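Local coordinates for protein dTDP-4-dehydrorhamnose reductase (PDB 2GGS) that binds NADPH and, judging from its family, probably reduces dTDP-4-dehydrorhamnose in the making of dTDP-rhamnose, at residues L49-N63 with H90-H104. Sequence-based numbering, arbitrary orientation.
Sequences LEDFIIKKRPDVIIN and HIVRAGKVIDSYIVH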
ATOM      1  N   LEU A  49     -12.772   3.132  17.379  1.00 19.92           N
ATOM      2  CA  LEU A  49     -12.398   3.786  16.103  1.00 18.78           C
ATOM      3  C   LEU A  49     -13.307   4.961  15.756  1.00 19.41           C
ATOM      4  O   LEU A  49     -12.826   6.086  15.519  1.00 19.68           O
ATOM      5  CB  LEU A  49     -12.371   2.757  14.967  1.00 18.30           C
ATOM      6  CG  LEU A  49     -12.266   3.308  13.537  1.00 17.96           C
ATOM      7  CD1 LEU A  49     -10.883   3.970  13.374  1.00 18.27           C
ATOM      8  CD2 LEU A  49     -12.461   2.169  12.554  1.00 18.56           C
ATOM      9  N   GLU A  50     -14.621   4.723  15.699  1.00 18.59           N
ATOM     10  CA  GLU A  50     -15.540   5.783  15.353  1.00 19.99           C
ATOM     11  C   GLU A  50     -15.465   6.966  16.336  1.00 19.91           C
ATOM     12  O   GLU A  50     -15.479   8.126  15.928  1.00 20.20           O
ATOM     13  CB  GLU A  50     -16.975   5.263  15.211  1.00 20.51           C
ATOM     14  CG  GLU A  50     -17.141   4.204  14.108  1.00 20.36           C
ATOM     15  CD  GLU A  50     -18.604   3.904  13.744  1.00 21.40           C
ATOM     16  OE1 GLU A  50     -19.450   4.811  13.724  1.00 25.57           O
ATOM     17  OE2 GLU A  50     -18.913   2.738  13.496  1.00 25.69           O
ATOM     18  N   ASP A  51     -15.365   6.663  17.628  1.00 20.21           N
ATOM     19  CA  ASP A  51     -15.251   7.696  18.654  1.00 20.81           C
ATOM     20  C   ASP A  51     -13.992   8.520  18.444  1.00 20.29           C
ATOM     21  O   ASP A  51     -14.012   9.735  18.566  1.00 21.00           O
ATOM     22  CB  ASP A  51     -15.157   7.073  20.054  1.00 21.91           C
ATOM     23  CG  ASP A  51     -15.178   8.138  21.144  1.00 25.98           C
ATOM     24  OD1 ASP A  51     -16.136   8.930  21.175  1.00 30.14           O
ATOM     25  OD2 ASP A  51     -14.216   8.206  21.920  1.00 33.01           O
ATOM     26  N   PHE A  52     -12.910   7.852  18.075  1.00 20.12           N
ATOM     27  CA  PHE A  52     -11.609   8.515  17.901  1.00 19.59           C
ATOM     28  C   PHE A  52     -11.708   9.519  16.767  1.00 19.78           C
ATOM     29  O   PHE A  52     -11.262  10.677  16.894  1.00 19.16           O
ATOM     30  CB  PHE A  52     -10.524   7.465  17.633  1.00 20.56           C
ATOM     31  CG  PHE A  52      -9.148   8.034  17.569  1.00 21.00           C
ATOM     32  CD1 PHE A  52      -8.405   8.243  18.731  1.00 23.24           C
ATOM     33  CD2 PHE A  52      -8.617   8.434  16.352  1.00 20.59           C
ATOM     34  CE1 PHE A  52      -7.115   8.793  18.659  1.00 21.58           C
ATOM     35  CE2 PHE A  52      -7.346   9.017  16.292  1.00 19.61           C
ATOM     36  CZ  PHE A  52      -6.606   9.193  17.422  1.00 21.08           C
ATOM     37  N   ILE A  53     -12.343   9.089  15.668  1.00 18.11           N
ATOM     38  CA  ILE A  53     -12.470   9.941  14.503  1.00 19.18           C
ATOM     39  C   ILE A  53     -13.323  11.158  14.816  1.00 19.52           C
ATOM     40  O   ILE A  53     -12.956  12.282  14.473  1.00 20.07           O
ATOM     41  CB  ILE A  53     -13.027   9.130  13.297  1.00 18.03           C
ATOM     42  CG1 ILE A  53     -11.923   8.190  12.768  1.00 17.96           C
ATOM     43  CG2 ILE A  53     -13.524  10.060  12.171  1.00 19.45           C
ATOM     44  CD1 ILE A  53     -12.403   7.102  11.807  1.00 18.06           C
ATOM     45  N   ILE A  54     -14.455  10.912  15.479  1.00 21.47           N
ATOM     46  CA  ILE A  54     -15.401  11.974  15.793  1.00 22.77           C
ATOM     47  C   ILE A  54     -14.802  12.973  16.797  1.00 23.91           C
ATOM     48  O   ILE A  54     -15.045  14.180  16.682  1.00 25.52           O
ATOM     49  CB  ILE A  54     -16.774  11.401  16.226  1.00 23.26           C
ATOM     50  CG1 ILE A  54     -17.400  10.643  15.038  1.00 22.21           C
ATOM     51  CG2 ILE A  54     -17.728  12.526  16.716  1.00 23.08           C
ATOM     52  CD1 ILE A  54     -18.479   9.678  15.390  1.00 22.43           C
ATOM     53  N   LYS A  55     -14.015  12.466  17.750  1.00 24.55           N
ATOM     54  CA  LYS A  55     -13.318  13.323  18.724  1.00 25.93           C
ATOM     55  C   LYS A  55     -12.164  14.139  18.106  1.00 25.52           C
ATOM     56  O   LYS A  55     -12.062  15.341  18.352  1.00 26.31           O
ATOM     57  CB  LYS A  55     -12.835  12.518  19.954  1.00 26.15           C
ATOM     58  CG  LYS A  55     -13.963  11.908  20.809  1.00 29.55           C
ATOM     59  CD  LYS A  55     -14.852  12.994  21.473  1.00 33.66           C
ATOM     60  CE  LYS A  55     -16.199  12.428  21.981  1.00 30.38           C
ATOM     61  NZ  LYS A  55     -16.022  11.266  22.889  1.00 32.42           N
ATOM     62  N   LYS A  56     -11.307  13.504  17.303  1.00 25.22           N
ATOM     63  CA  LYS A  56     -10.110  14.175  16.780  1.00 23.35           C
ATOM     64  C   LYS A  56     -10.401  15.096  15.617  1.00 23.24           C
ATOM     65  O   LYS A  56      -9.601  16.000  15.323  1.00 21.30           O
ATOM     66  CB  LYS A  56      -9.038  13.154  16.394  1.00 24.41           C
ATOM     67  CG  LYS A  56      -8.548  12.262  17.538  1.00 25.03           C
ATOM     68  CD  LYS A  56      -8.081  13.018  18.784  1.00 31.33           C
ATOM     69  CE  LYS A  56      -7.595  12.014  19.833  1.00 30.27           C
ATOM     70  NZ  LYS A  56      -7.256  12.621  21.161  1.00 35.59           N
ATOM     71  N   ARG A  57     -11.544  14.878  14.940  1.00 21.66           N
ATOM     72  CA  ARG A  57     -12.005  15.775  13.877  1.00 21.39           C
ATOM     73  C   ARG A  57     -10.958  16.018  12.765  1.00 20.70           C
ATOM     74  O   ARG A  57     -10.632  17.157  12.427  1.00 21.59           O
ATOM     75  CB  ARG A  57     -12.510  17.109  14.475  1.00 20.40           C
ATOM     76  CG  ARG A  57     -13.702  16.882  15.459  1.00 22.18           C
ATOM     77  CD  ARG A  57     -14.385  18.185  15.875  1.00 20.14           C
ATOM     78  NE  ARG A  57     -14.646  19.082  14.749  1.00 24.49           N
ATOM     79  CZ  ARG A  57     -15.727  19.002  13.984  1.00 19.66           C
ATOM     80  NH1 ARG A  57     -16.618  18.053  14.208  1.00 23.16           N
ATOM     81  NH2 ARG A  57     -15.896  19.834  12.947  1.00 22.81           N
ATOM     82  N   PRO A  58     -10.436  14.935  12.176  1.00 21.34           N
ATOM     83  CA  PRO A  58      -9.549  15.190  11.012  1.00 20.46           C
ATOM     84  C   PRO A  58     -10.281  15.800   9.832  1.00 20.67           C
ATOM     85  O   PRO A  58     -11.413  15.408   9.550  1.00 21.44           O
ATOM     86  CB  PRO A  58      -9.002  13.788  10.686  1.00 20.64           C
ATOM     87  CG  PRO A  58     -10.117  12.830  11.166  1.00 20.22           C
ATOM     88  CD  PRO A  58     -10.544  13.504  12.496  1.00 20.63           C
ATOM     89  N   ASP A  59      -9.645  16.740   9.138  1.00 19.36           N
ATOM     90  CA  ASP A  59     -10.194  17.281   7.894  1.00 20.91           C
ATOM     91  C   ASP A  59     -10.079  16.204   6.836  1.00 20.59           C
ATOM     92  O   ASP A  59     -10.913  16.098   5.933  1.00 21.29           O
ATOM     93  CB  ASP A  59      -9.405  18.509   7.440  1.00 21.50           C
ATOM     94  CG  ASP A  59      -9.507  19.662   8.421  1.00 24.92           C
ATOM     95  OD1 ASP A  59     -10.626  20.101   8.742  1.00 25.29           O
ATOM     96  OD2 ASP A  59      -8.466  20.146   8.869  1.00 26.58           O
ATOM     97  N   VAL A  60      -9.009  15.416   6.978  1.00 20.69           N
ATOM     98  CA  VAL A  60      -8.603  14.414   6.008  1.00 19.26           C
ATOM     99  C   VAL A  60      -8.249  13.103   6.752  1.00 17.14           C
ATOM    100  O   VAL A  60      -7.616  13.121   7.808  1.00 17.74           O
ATOM    101  CB  VAL A  60      -7.395  14.913   5.161  1.00 18.95           C
ATOM    102  CG1 VAL A  60      -6.858  13.804   4.264  1.00 20.34           C
ATOM    103  CG2 VAL A  60      -7.825  16.128   4.328  1.00 19.52           C
ATOM    104  N   ILE A  61      -8.692  11.970   6.214  1.00 17.30           N
ATOM    105  CA  ILE A  61      -8.278  10.700   6.771  1.00 16.14           C
ATOM    106  C   ILE A  61      -7.562   9.960   5.633  1.00 16.19           C
ATOM    107  O   ILE A  61      -8.165   9.752   4.602  1.00 15.45           O
ATOM    108  CB  ILE A  61      -9.482   9.850   7.245  1.00 16.74           C
ATOM    109  CG1 ILE A  61     -10.209  10.570   8.392  1.00 17.04           C
ATOM    110  CG2 ILE A  61      -9.031   8.447   7.714  1.00 16.57           C
ATOM    111  CD1 ILE A  61     -11.615  10.090   8.563  1.00 20.82           C
ATOM    112  N   ILE A  62      -6.323   9.535   5.863  1.00 14.88           N
ATOM    113  CA  ILE A  62      -5.645   8.639   4.916  1.00 15.47           C
ATOM    114  C   ILE A  62      -5.579   7.241   5.548  1.00 14.72           C
ATOM    115  O   ILE A  62      -4.891   7.057   6.576  1.00 14.80           O
ATOM    116  CB  ILE A  62      -4.226   9.131   4.578  1.00 14.65           C
ATOM    117  CG1 ILE A  62      -4.239  10.541   3.959  1.00 17.01           C
ATOM    118  CG2 ILE A  62      -3.568   8.172   3.567  1.00 14.09           C
ATOM    119  CD1 ILE A  62      -2.830  11.194   3.917  1.00 17.53           C
ATOM    120  N   ASN A  63      -6.342   6.291   4.983  1.00 13.60           N
ATOM    121  CA  ASN A  63      -6.414   4.929   5.549  1.00 13.97           C
ATOM    122  C   ASN A  63      -5.350   4.029   4.935  1.00 14.17           C
ATOM    123  O   ASN A  63      -5.582   3.442   3.852  1.00 14.56           O
ATOM    124  CB  ASN A  63      -7.791   4.302   5.334  1.00 15.35           C
ATOM    125  CG  ASN A  63      -7.884   2.952   6.006  1.00 14.92           C
ATOM    126  OD1 ASN A  63      -7.342   2.796   7.106  1.00 18.15           O
ATOM    127  ND2 ASN A  63      -8.495   1.961   5.340  1.00 14.71           N
ATOM    128  N   HIS A  90     -16.393   1.436   8.948  1.00 16.91           N
ATOM    129  CA  HIS A  90     -16.512   2.283  10.114  1.00 17.28           C
ATOM    130  C   HIS A  90     -15.738   3.599   9.983  1.00 17.46           C
ATOM    131  O   HIS A  90     -16.157   4.616  10.479  1.00 17.63           O
ATOM    132  CB  HIS A  90     -16.119   1.463  11.347  1.00 17.28           C
ATOM    133  CG  HIS A  90     -17.071   0.343  11.603  1.00 18.16           C
ATOM    134  ND1 HIS A  90     -18.267   0.548  12.257  1.00 21.64           N
ATOM    135  CD2 HIS A  90     -17.047  -0.969  11.261  1.00 20.76           C
ATOM    136  CE1 HIS A  90     -18.925  -0.599  12.334  1.00 23.55           C
ATOM    137  NE2 HIS A  90     -18.222  -1.531  11.723  1.00 22.18           N
ATOM    138  N   ILE A  91     -14.609   3.573   9.288  1.00 17.17           N
ATOM    139  CA  ILE A  91     -13.924   4.797   8.959  1.00 17.25           C
ATOM    140  C   ILE A  91     -14.811   5.719   8.104  1.00 16.72           C
ATOM    141  O   ILE A  91     -14.948   6.893   8.386  1.00 16.58           O
ATOM    142  CB  ILE A  91     -12.602   4.481   8.212  1.00 16.34           C
ATOM    143  CG1 ILE A  91     -11.623   3.807   9.181  1.00 17.07           C
ATOM    144  CG2 ILE A  91     -12.016   5.770   7.642  1.00 16.64           C
ATOM    145  CD1 ILE A  91     -10.330   3.308   8.460  1.00 17.55           C
ATOM    146  N   VAL A  92     -15.442   5.153   7.088  1.00 17.27           N
ATOM    147  CA  VAL A  92     -16.358   5.919   6.229  1.00 18.75           C
ATOM    148  C   VAL A  92     -17.550   6.490   7.040  1.00 18.42           C
ATOM    149  O   VAL A  92     -17.878   7.670   6.904  1.00 19.15           O
ATOM    150  CB  VAL A  92     -16.828   5.084   5.048  1.00 18.69           C
ATOM    151  CG1 VAL A  92     -17.968   5.783   4.311  1.00 20.80           C
ATOM    152  CG2 VAL A  92     -15.619   4.842   4.111  1.00 18.86           C
ATOM    153  N   ARG A  93     -18.145   5.650   7.900  1.00 18.78           N
ATOM    154  CA  ARG A  93     -19.311   6.085   8.673  1.00 19.50           C
ATOM    155  C   ARG A  93     -19.007   7.269   9.601  1.00 19.97           C
ATOM    156  O   ARG A  93     -19.678   8.313   9.548  1.00 19.76           O
ATOM    157  CB  ARG A  93     -19.908   4.928   9.468  1.00 19.85           C
ATOM    158  CG  ARG A  93     -21.244   5.320  10.059  1.00 21.14           C
ATOM    159  CD  ARG A  93     -22.000   4.107  10.485  1.00 28.14           C
ATOM    160  NE  ARG A  93     -21.358   3.423  11.596  1.00 28.45           N
ATOM    161  CZ  ARG A  93     -21.943   2.437  12.273  1.00 31.67           C
ATOM    162  NH1 ARG A  93     -23.166   2.057  11.935  1.00 32.85           N
ATOM    163  NH2 ARG A  93     -21.335   1.839  13.285  1.00 31.62           N
ATOM    164  N   ALA A  94     -17.991   7.102  10.442  1.00 20.30           N
ATOM    165  CA  ALA A  94     -17.511   8.182  11.317  1.00 19.95           C
ATOM    166  C   ALA A  94     -17.010   9.404  10.572  1.00 21.29           C
ATOM    167  O   ALA A  94     -17.310  10.550  10.966  1.00 21.85           O
ATOM    168  CB  ALA A  94     -16.446   7.647  12.250  1.00 20.19           C
ATOM    169  N   GLY A  95     -16.250   9.180   9.495  1.00 20.05           N
ATOM    170  CA  GLY A  95     -15.845  10.249   8.611  1.00 19.24           C
ATOM    171  C   GLY A  95     -17.025  11.083   8.123  1.00 19.33           C
ATOM    172  O   GLY A  95     -16.909  12.297   8.007  1.00 18.92           O
ATOM    173  N   LYS A  96     -18.160  10.441   7.842  1.00 19.10           N
ATOM    174  CA  LYS A  96     -19.287  11.130   7.223  1.00 20.61           C
ATOM    175  C   LYS A  96     -19.883  12.129   8.211  1.00 20.42           C
ATOM    176  O   LYS A  96     -20.324  13.223   7.825  1.00 20.67           O
ATOM    177  CB  LYS A  96     -20.338  10.118   6.766  1.00 21.09           C
ATOM    178  CG  LYS A  96     -21.539  10.696   5.998  1.00 24.30           C
ATOM    179  CD  LYS A  96     -21.105  11.620   4.836  1.00 27.34           C
ATOM    180  CE  LYS A  96     -22.287  12.069   4.000  1.00 28.75           C
ATOM    181  NZ  LYS A  96     -23.321  12.729   4.836  1.00 36.80           N
ATOM    182  N   VAL A  97     -19.878  11.727   9.472  1.00 20.54           N
ATOM    183  CA  VAL A  97     -20.423  12.549  10.553  1.00 20.91           C
ATOM    184  C   VAL A  97     -19.734  13.919  10.609  1.00 20.71           C
ATOM    185  O   VAL A  97     -20.400  14.952  10.835  1.00 21.19           O
ATOM    186  CB  VAL A  97     -20.353  11.793  11.896  1.00 21.08           C
ATOM    187  CG1 VAL A  97     -20.752  12.709  13.085  1.00 22.36           C
ATOM    188  CG2 VAL A  97     -21.250  10.559  11.856  1.00 21.59           C
ATOM    189  N   ILE A  98     -18.421  13.931  10.352  1.00 20.13           N
ATOM    190  CA  ILE A  98     -17.598  15.138  10.390  1.00 19.47           C
ATOM    191  C   ILE A  98     -17.283  15.674   8.986  1.00 19.80           C
ATOM    192  O   ILE A  98     -16.553  16.649   8.813  1.00 20.27           O
ATOM    193  CB  ILE A  98     -16.296  14.941  11.258  1.00 20.51           C
ATOM    194  CG1 ILE A  98     -15.408  13.814  10.702  1.00 18.49           C
ATOM    195  CG2 ILE A  98     -16.636  14.681  12.719  1.00 20.60           C
ATOM    196  CD1 ILE A  98     -14.014  13.795  11.358  1.00 17.73           C
ATOM    197  N   ASP A  99     -17.847  15.025   7.978  1.00 19.49           N
ATOM    198  CA  ASP A  99     -17.689  15.445   6.586  1.00 20.51           C
ATOM    199  C   ASP A  99     -16.193  15.431   6.187  1.00 20.29           C
ATOM    200  O   ASP A  99     -15.714  16.318   5.490  1.00 20.92           O
ATOM    201  CB  ASP A  99     -18.330  16.825   6.357  1.00 21.65           C
ATOM    202  CG  ASP A  99     -18.419  17.181   4.909  1.00 23.31           C
ATOM    203  OD1 ASP A  99     -18.640  16.272   4.080  1.00 28.41           O
ATOM    204  OD2 ASP A  99     -18.269  18.364   4.570  1.00 26.67           O
ATOM    205  N   SER A 100     -15.467  14.433   6.669  1.00 20.54           N
ATOM    206  CA  SER A 100     -14.040  14.304   6.361  1.00 21.66           C
ATOM    207  C   SER A 100     -13.796  13.920   4.901  1.00 20.99           C
ATOM    208  O   SER A 100     -14.639  13.284   4.263  1.00 21.02           O
ATOM    209  CB  SER A 100     -13.399  13.217   7.205  1.00 22.82           C
ATOM    210  OG  SER A 100     -13.227  13.633   8.535  1.00 28.59           O
ATOM    211  N   TYR A 101     -12.633  14.308   4.388  1.00 20.43           N
ATOM    212  CA  TYR A 101     -12.204  13.854   3.078  1.00 20.54           C
ATOM    213  C   TYR A 101     -11.476  12.515   3.314  1.00 19.81           C
ATOM    214  O   TYR A 101     -10.477  12.480   4.000  1.00 20.04           O
ATOM    215  CB  TYR A 101     -11.293  14.896   2.432  1.00 21.61           C
ATOM    216  CG  TYR A 101     -10.589  14.504   1.150  1.00 22.60           C
ATOM    217  CD1 TYR A 101     -11.264  13.853   0.123  1.00 25.02           C
ATOM    218  CD2 TYR A 101      -9.262  14.869   0.938  1.00 23.83           C
ATOM    219  CE1 TYR A 101     -10.618  13.515  -1.059  1.00 24.47           C
ATOM    220  CE2 TYR A 101      -8.612  14.530  -0.250  1.00 23.51           C
ATOM    221  CZ  TYR A 101      -9.300  13.876  -1.238  1.00 22.34           C
ATOM    222  OH  TYR A 101      -8.685  13.529  -2.413  1.00 26.16           O
ATOM    223  N   ILE A 102     -12.004  11.444   2.734  1.00 19.07           N
ATOM    224  CA  ILE A 102     -11.476  10.101   2.989  1.00 19.29           C
ATOM    225  C   ILE A 102     -10.599   9.636   1.818  1.00 18.77           C
ATOM    226  O   ILE A 102     -11.044   9.638   0.663  1.00 18.12           O
ATOM    227  CB  ILE A 102     -12.612   9.124   3.193  1.00 20.65           C
ATOM    228  CG1 ILE A 102     -13.396   9.513   4.469  1.00 23.06           C
ATOM    229  CG2 ILE A 102     -12.070   7.662   3.255  1.00 21.24           C
ATOM    230  CD1 ILE A 102     -14.289   8.467   4.961  1.00 27.92           C
ATOM    231  N   VAL A 103      -9.354   9.269   2.118  1.00 17.96           N
ATOM    232  CA  VAL A 103      -8.416   8.742   1.102  1.00 17.08           C
ATOM    233  C   VAL A 103      -8.034   7.330   1.514  1.00 16.46           C
ATOM    234  O   VAL A 103      -7.414   7.141   2.580  1.00 17.02           O
ATOM    235  CB  VAL A 103      -7.112   9.617   0.987  1.00 16.53           C
ATOM    236  CG1 VAL A 103      -6.142   9.001  -0.055  1.00 18.34           C
ATOM    237  CG2 VAL A 103      -7.468  11.068   0.654  1.00 19.27           C
ATOM    238  N   HIS A 104      -8.412   6.337   0.711  1.00 15.08           N
ATOM    239  CA  HIS A 104      -8.237   4.961   1.124  1.00 13.99           C
ATOM    240  C   HIS A 104      -7.170   4.322   0.215  1.00 13.98           C
ATOM    241  O   HIS A 104      -7.221   4.477  -1.003  1.00 14.42           O
ATOM    242  CB  HIS A 104      -9.559   4.180   0.982  1.00 13.66           C
ATOM    243  CG  HIS A 104      -9.366   2.709   1.134  1.00 15.64           C
ATOM    244  ND1 HIS A 104      -8.999   2.148   2.343  1.00 14.68           N
ATOM    245  CD2 HIS A 104      -9.398   1.693   0.236  1.00 13.64           C
ATOM    246  CE1 HIS A 104      -8.815   0.853   2.181  1.00 12.57           C
ATOM    247  NE2 HIS A 104      -9.073   0.542   0.918  1.00 13.08           N
TER
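The carboxylate of Glu50 meets two flat groups, the imidazole of His90 and the guanidinium of Arg93, each at its edge. Two successive helix-strand pairs of the Rossmann fold pack here; strand 60-63, helix 77-97 and strand 101-107 form a beta-alpha-beta crossover. His90 ND1 donates to Glu50 OE2 at 2.6 Å, nearly in the ring plane. Phe46 stacks on this ring. Arg93 forms a side-on salt bridge with the carboxylate: NH2 lies 2.6 Å from Glu50 OE2 on its syn lone pair, and NE reaches Glu50 OE1 less squarely. Carboxylate and guanidinium planes are turned 54° apart. Two donors on OE2 would tend to keep Glu50 ionised.

Helices 49-56 and 90-97 run side by side at 29°, with axes 8.7 Å apart. Ala94 CB sits against the backbone of Glu50 and CG2 of Ile53. Ile98 CG1 lies between its backbone N and carbonyl carbon (chi1 60°), and CD1 touches Ile53 CG2 and Pro58 CD.

Strands 60-63 and 101-104 pair in parallel at the centre of the sheet. Ile61 bonds to strand 101-104 through both N, to Tyr101 O, and O, to Val103 N. The Tyr101 ring has Val103 CG2 on one face and Val60 CG2 at an edge. Its hydroxyl bonds to Lys201 O, and Leu197 of helix 186-199 touches the side chain. On the other side of the sheet, Ile61 CG2 touches Ile91 CG2.

The strand ends lead toward the NADPH site. Ile91 CD1 packs on the Asn63 amide, whose OD1 bonds to Thr6. Asn63 ND2 donates to His104 ND1 at 3.0 Å, in the imidazole plane.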